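Local coordinates for hydrolase, haloacid dehalogenase-like family (Porphyromonas gingivalis, PDB 2I6X), which is probably a hydrolase of the haloacid dehalogenase superfamily, although its substrate is not known, at residues Lys148-Glu153 / Pro177-Thr182; Leu171-Gly176 / His189-Asp194. One frame throughout, in Å; residues are numbered along the deposited sequence.

Both contacts belong to the Rossmann-like core of the HAD fold, and their centres lie 11 Å apart. Along the chain their segments alternate: 148-153, then 171-176, 177-182 and 189-194. Contact 2 pairs strands 170-173 and 189-191 at one edge of the parallel five-stranded sheet. The helix that links those strands, 177-185, carries the second half of contact 1. The two contacts also touch directly. Lys150 NZ forms a 2.6 Å salt bridge with Asp174 OD2, so the lysine loop and the acidic loop meet at the C-terminal end of the sheet, where HAD enzymes usually keep their active site.

Contact 1: Lys148-Glu153 / Pro177-Thr182; sequences KYKPNE and PANVAT
Lys150 and Pro151 pack against Asn179, Ala178 and Thr182 at the start of helix 177-185. The lysine sits in the loop between helices 143-146 and 153-163. Its place in the HAD fold, and its pairing with an acidic residue after strand 170-173, are consistent with the conserved lysine of HAD motif III.

The Lys150 and Asn179 side chains cross at about a right angle. Lys150 CB comes close to Asn179 OD1, at 3.1 Å. Further out, CD and CE run past the amide group. The lysine chain is straight at chi2 and bends at chi3 (-75°), and NZ ends 3.5 Å from Asn179 ND2. Both of these nitrogens are donors and do not bond to each other. They share an acceptor instead, Asp174 OD2, which forms a salt bridge with the lysine and probably accepts a hydrogen bond from the amide. Lys150 NZ also donates to the backbone oxygen of Leu110. These partners fix the end of the chain.

The peptide bond before Pro151 is cis. The proline ring turns its CB and CG toward the helix. CG meets Ala178 CB at 3.8 Å, and CB lies near Ala178 O.

Thr182 comes one helical turn after Ala178. Its CG2 is anti to the backbone N and packs on Glu153 CG at 3.8 Å, the two side chains passing at a slant. The hydroxyl lies on the other branch, beside the backbone N (chi1 -64°). From there Thr182 OG1 donates to Pro151 O over 2.8 Å, in the carbonyl plane and on a lone pair, with a C=O...donor angle of 140°.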
loop_
_atom_site.group_PDB
_atom_site.type_symbol
_atom_site.label_atom_id
_atom_site.label_comp_id
_atom_site.label_asym_id
_atom_site.label_seq_id
_atom_site.Cartn_x
_atom_site.Cartn_y
_atom_site.Cartn_z
ATOM N N LYS A 148 9.624 5.044 7.081
ATOM C CA LYS A 148 8.967 6.312 6.740
ATOM C C LYS A 148 7.572 5.995 6.209
ATOM O O LYS A 148 7.278 4.842 5.877
ATOM C CB LYS A 148 9.738 7.118 5.675
ATOM C CG LYS A 148 11.229 7.312 5.890
ATOM C CD LYS A 148 11.851 7.975 4.686
ATOM C CE LYS A 148 13.150 8.693 5.058
ATOM N NZ LYS A 148 14.379 7.867 4.965
ATOM N N TYR A 149 6.712 7.004 6.119
ATOM C CA TYR A 149 5.320 6.758 5.755
ATOM C C TYR A 149 4.757 7.960 5.078
ATOM O O TYR A 149 5.085 9.076 5.416
ATOM C CB TYR A 149 4.449 6.361 6.981
ATOM C CG TYR A 149 4.505 7.344 8.142
ATOM C CD1 TYR A 149 5.575 7.307 9.076
ATOM C CD2 TYR A 149 3.512 8.315 8.319
ATOM C CE1 TYR A 149 5.651 8.212 10.143
ATOM C CE2 TYR A 149 3.594 9.244 9.391
ATOM C CZ TYR A 149 4.661 9.172 10.292
ATOM O OH TYR A 149 4.744 10.067 11.354
ATOM N N LYS A 150 3.901 7.714 4.108
ATOM C CA LYS A 150 3.083 8.755 3.515
ATOM C C LYS A 150 2.116 9.250 4.592
ATOM O O LYS A 150 1.688 8.470 5.429
ATOM C CB LYS A 150 2.297 8.184 2.351
ATOM C CG LYS A 150 3.160 7.677 1.234
ATOM C CD LYS A 150 2.316 7.151 0.053
ATOM C CE LYS A 150 1.715 5.812 0.401
ATOM N NZ LYS A 150 0.821 5.341 -0.671
ATOM N N PRO A 151 1.742 10.533 4.540
ATOM C CA PRO A 151 2.071 11.492 3.473
ATOM C C PRO A 151 3.323 12.362 3.659
ATOM O O PRO A 151 3.433 13.405 3.036
ATOM C CB PRO A 151 0.811 12.381 3.421
ATOM C CG PRO A 151 0.273 12.357 4.865
ATOM C CD PRO A 151 0.875 11.138 5.565
ATOM N N ASN A 152 4.264 11.951 4.497
ATOM C CA ASN A 152 5.478 12.744 4.674
ATOM C C ASN A 152 6.250 12.768 3.373
ATOM O O ASN A 152 6.240 11.782 2.620
ATOM C CB ASN A 152 6.357 12.163 5.768
ATOM C CG ASN A 152 5.691 12.180 7.120
ATOM O OD1 ASN A 152 5.024 13.144 7.460
ATOM N ND2 ASN A 152 5.871 11.107 7.904
ATOM N N GLU A 153 6.909 13.893 3.122
ATOM C CA GLU A 153 7.775 14.066 1.956
ATOM C C GLU A 153 9.000 13.161 1.990
ATOM O O GLU A 153 9.444 12.706 0.940
ATOM C CB GLU A 153 8.196 15.545 1.790
ATOM C CG GLU A 153 7.043 16.417 1.365
ATOM C CD GLU A 153 7.369 17.874 1.216
ATOM O OE1 GLU A 153 8.559 18.272 1.288
ATOM O OE2 GLU A 153 6.410 18.650 0.996
ATOM N N PRO A 177 -6.166 11.010 -0.389
ATOM C CA PRO A 177 -6.113 12.450 -0.624
ATOM C C PRO A 177 -4.840 13.133 -0.111
ATOM O O PRO A 177 -4.269 13.954 -0.829
ATOM C CB PRO A 177 -7.373 12.959 0.081
ATOM C CG PRO A 177 -8.370 11.782 -0.103
ATOM C CD PRO A 177 -7.491 10.577 0.148
ATOM N N ALA A 178 -4.405 12.823 1.119
ATOM C CA ALA A 178 -3.179 13.437 1.687
ATOM C C ALA A 178 -1.930 12.993 0.940
ATOM O O ALA A 178 -1.026 13.759 0.749
ATOM C CB ALA A 178 -3.048 13.137 3.204
ATOM N N ASN A 179 -1.896 11.741 0.510
ATOM C CA ASN A 179 -0.796 11.207 -0.304
ATOM C C ASN A 179 -0.695 11.928 -1.665
ATOM O O ASN A 179 0.396 12.355 -2.070
ATOM C CB ASN A 179 -0.996 9.689 -0.499
ATOM C CG ASN A 179 -0.948 8.894 0.828
ATOM O OD1 ASN A 179 -0.537 9.406 1.872
ATOM N ND2 ASN A 179 -1.353 7.617 0.769
ATOM N N VAL A 180 -1.836 12.048 -2.353
ATOM C CA VAL A 180 -1.957 12.848 -3.578
ATOM C C VAL A 180 -1.527 14.304 -3.420
ATOM O O VAL A 180 -0.747 14.830 -4.235
ATOM C CB VAL A 180 -3.412 12.764 -4.146
ATOM C CG1 VAL A 180 -3.666 13.820 -5.188
ATOM C CG2 VAL A 180 -3.672 11.395 -4.692
ATOM N N ALA A 181 -2.028 14.972 -2.386
ATOM C CA ALA A 181 -1.610 16.356 -2.090
ATOM C C ALA A 181 -0.075 16.489 -1.951
ATOM O O ALA A 181 0.512 17.440 -2.446
ATOM C CB ALA A 181 -2.314 16.876 -0.832
ATOM N N THR A 182 0.572 15.527 -1.303
ATOM C CA THR A 182 2.034 15.578 -1.165
ATOM C C THR A 182 2.728 15.357 -2.503
ATOM O O THR A 182 3.732 16.018 -2.790
ATOM C CB THR A 182 2.559 14.567 -0.096
ATOM O OG1 THR A 182 2.054 14.935 1.190
ATOM C CG2 THR A 182 4.073 14.542 -0.039
#

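Contact 2: Leu171-Gly176 / His189-Asp194; sequences LFIDDG and HTYCPD
Leu171, Phe172 and Ile173 pair in parallel with His189, Thr190 and Tyr191. This is the strand pair of a beta-alpha-beta unit. Phe172 carries two of the three backbone bonds: its N donates to His189 O, and its O accepts from Tyr191 N. The third runs from Asp174 N to Tyr191 O.

Leu171, Ile173, His189 and Tyr191 share one face of the sheet. Leu171 CD1 reaches across to His189 CB at 4.0 Å, and the two side chains cross at about a right angle. Ile173 CG2 lies near the plane of the Tyr191 ring, at its edge. The same methyl meets Pro193 CG at 3.9 Å.

Phe172 and Thr190 lie on the other face. Thr190 CG2 approaches the edge of the Phe172 ring, 4.1 Å from CD2. The threonine hydroxyl sits between its backbone N and carbonyl carbon (chi1 61°) and bonds to Glu184.

Beyond the strands, Asp174 forms an Asx turn. Its OD1 accepts from Gly176 N at 2.8 Å, from 31° out of the carboxylate plane. Its OD2 binds Lys150. A water donates to both Asp175 O and Pro193 O and bridges the two loops.

Strand 189-191 is the outermost strand on this side of the sheet, and strand 7-10 lies beyond 170-173. Helix 200-207 packs on Leu171, Ile173 and Tyr191, while helix 177-185 packs on Phe172 and Thr190 from the opposite face.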
loop_
_atom_site.group_PDB
_atom_site.type_symbol
_atom_site.label_atom_id
_atom_site.label_comp_id
_atom_site.label_asym_id
_atom_site.label_seq_id
_atom_site.Cartn_x
_atom_site.Cartn_y
_atom_site.Cartn_z
ATOM N N LEU A 171 3.676 9.519 -13.132
ATOM C CA LEU A 171 2.261 9.498 -12.757
ATOM C C LEU A 171 2.081 8.735 -11.445
ATOM O O LEU A 171 2.512 7.597 -11.340
ATOM C CB LEU A 171 1.425 8.896 -13.889
ATOM C CG LEU A 171 -0.063 8.672 -13.659
ATOM C CD1 LEU A 171 -0.782 10.000 -13.388
ATOM C CD2 LEU A 171 -0.663 7.955 -14.878
ATOM N N PHE A 172 1.479 9.376 -10.440
ATOM C CA PHE A 172 1.306 8.792 -9.084
ATOM C C PHE A 172 -0.156 8.464 -8.852
ATOM O O PHE A 172 -1.017 9.346 -8.948
ATOM C CB PHE A 172 1.831 9.769 -8.013
ATOM C CG PHE A 172 1.610 9.306 -6.559
ATOM C CD1 PHE A 172 2.368 8.266 -6.011
ATOM C CD2 PHE A 172 0.667 9.941 -5.742
ATOM C CE1 PHE A 172 2.182 7.843 -4.653
ATOM C CE2 PHE A 172 0.472 9.550 -4.409
ATOM C CZ PHE A 172 1.230 8.491 -3.853
ATOM N N ILE A 173 -0.457 7.183 -8.607
ATOM C CA ILE A 173 -1.856 6.712 -8.519
ATOM C C ILE A 173 -2.121 6.249 -7.101
ATOM O O ILE A 173 -1.608 5.206 -6.658
ATOM C CB ILE A 173 -2.173 5.635 -9.588
ATOM C CG1 ILE A 173 -1.803 6.138 -10.992
ATOM C CG2 ILE A 173 -3.672 5.174 -9.518
ATOM C CD1 ILE A 173 -1.725 5.036 -12.084
ATOM N N ASP A 174 -2.885 7.053 -6.361
ATOM C CA ASP A 174 -3.118 6.797 -4.925
ATOM C C ASP A 174 -4.515 7.289 -4.570
ATOM O O ASP A 174 -4.914 8.338 -5.024
ATOM C CB ASP A 174 -2.057 7.490 -4.063
ATOM C CG ASP A 174 -1.961 6.938 -2.622
ATOM O OD1 ASP A 174 -2.994 6.667 -1.985
ATOM O OD2 ASP A 174 -0.829 6.798 -2.086
ATOM N N ASP A 175 -5.234 6.521 -3.758
ATOM C CA ASP A 175 -6.606 6.817 -3.369
ATOM C C ASP A 175 -6.637 7.687 -2.123
ATOM O O ASP A 175 -7.707 8.116 -1.688
ATOM C CB ASP A 175 -7.382 5.496 -3.098
ATOM C CG ASP A 175 -6.729 4.633 -1.969
ATOM O OD1 ASP A 175 -5.471 4.427 -1.957
ATOM O OD2 ASP A 175 -7.496 4.151 -1.099
ATOM N N GLY A 176 -5.461 7.910 -1.543
ATOM C CA GLY A 176 -5.294 8.744 -0.359
ATOM C C GLY A 176 -5.133 10.205 -0.692
ATOM O O GLY A 176 -4.076 10.624 -1.198
ATOM N N HIS A 189 2.570 14.219 -11.509
ATOM C CA HIS A 189 1.225 13.980 -12.050
ATOM C C HIS A 189 0.532 13.016 -11.116
ATOM O O HIS A 189 1.156 12.072 -10.639
ATOM C CB HIS A 189 1.284 13.416 -13.466
ATOM C CG HIS A 189 1.970 14.340 -14.415
ATOM N ND1 HIS A 189 1.325 15.411 -14.997
ATOM C CD2 HIS A 189 3.265 14.418 -14.806
ATOM C CE1 HIS A 189 2.188 16.093 -15.734
ATOM N NE2 HIS A 189 3.370 15.507 -15.642
ATOM N N THR A 190 -0.729 13.296 -10.802
ATOM C CA THR A 190 -1.449 12.434 -9.876
ATOM C C THR A 190 -2.761 11.972 -10.476
ATOM O O THR A 190 -3.309 12.610 -11.387
ATOM C CB THR A 190 -1.713 13.079 -8.468
ATOM O OG1 THR A 190 -2.519 14.254 -8.610
ATOM C CG2 THR A 190 -0.407 13.416 -7.719
ATOM N N TYR A 191 -3.229 10.831 -9.988
ATOM C CA TYR A 191 -4.610 10.399 -10.219
ATOM C C TYR A 191 -5.128 9.758 -8.929
ATOM O O TYR A 191 -4.414 8.996 -8.313
ATOM C CB TYR A 191 -4.720 9.441 -11.403
ATOM C CG TYR A 191 -6.159 9.083 -11.685
ATOM C CD1 TYR A 191 -6.956 9.909 -12.479
ATOM C CD2 TYR A 191 -6.737 7.930 -11.136
ATOM C CE1 TYR A 191 -8.275 9.601 -12.720
ATOM C CE2 TYR A 191 -8.050 7.612 -11.364
ATOM C CZ TYR A 191 -8.821 8.447 -12.158
ATOM O OH TYR A 191 -10.141 8.134 -12.406
ATOM N N CYS A 192 -6.341 10.119 -8.509
ATOM C CA CYS A 192 -6.902 9.667 -7.228
ATOM C C CYS A 192 -8.129 8.798 -7.482
ATOM O O CYS A 192 -9.248 9.299 -7.579
ATOM C CB CYS A 192 -7.263 10.838 -6.303
ATOM S SG CYS A 192 -7.553 10.344 -4.555
ATOM N N PRO A 193 -7.915 7.481 -7.593
ATOM C CA PRO A 193 -9.051 6.589 -7.789
ATOM C C PRO A 193 -9.790 6.394 -6.473
ATOM O O PRO A 193 -9.241 6.665 -5.396
ATOM C CB PRO A 193 -8.395 5.269 -8.220
ATOM C CG PRO A 193 -7.013 5.306 -7.595
ATOM C CD PRO A 193 -6.624 6.765 -7.497
ATOM N N ASP A 194 -11.032 5.960 -6.559
ATOM C CA ASP A 194 -11.715 5.389 -5.404
ATOM C C ASP A 194 -11.227 3.965 -5.093
ATOM O O ASP A 194 -10.825 3.208 -5.985
ATOM C CB ASP A 194 -13.247 5.370 -5.609
ATOM C CG ASP A 194 -13.868 6.764 -5.515
ATOM O OD1 ASP A 194 -13.327 7.635 -4.772
ATOM O OD2 ASP A 194 -14.907 6.984 -6.184
HETATM O O HOH W 1 -10.097 8.072 -3.315
#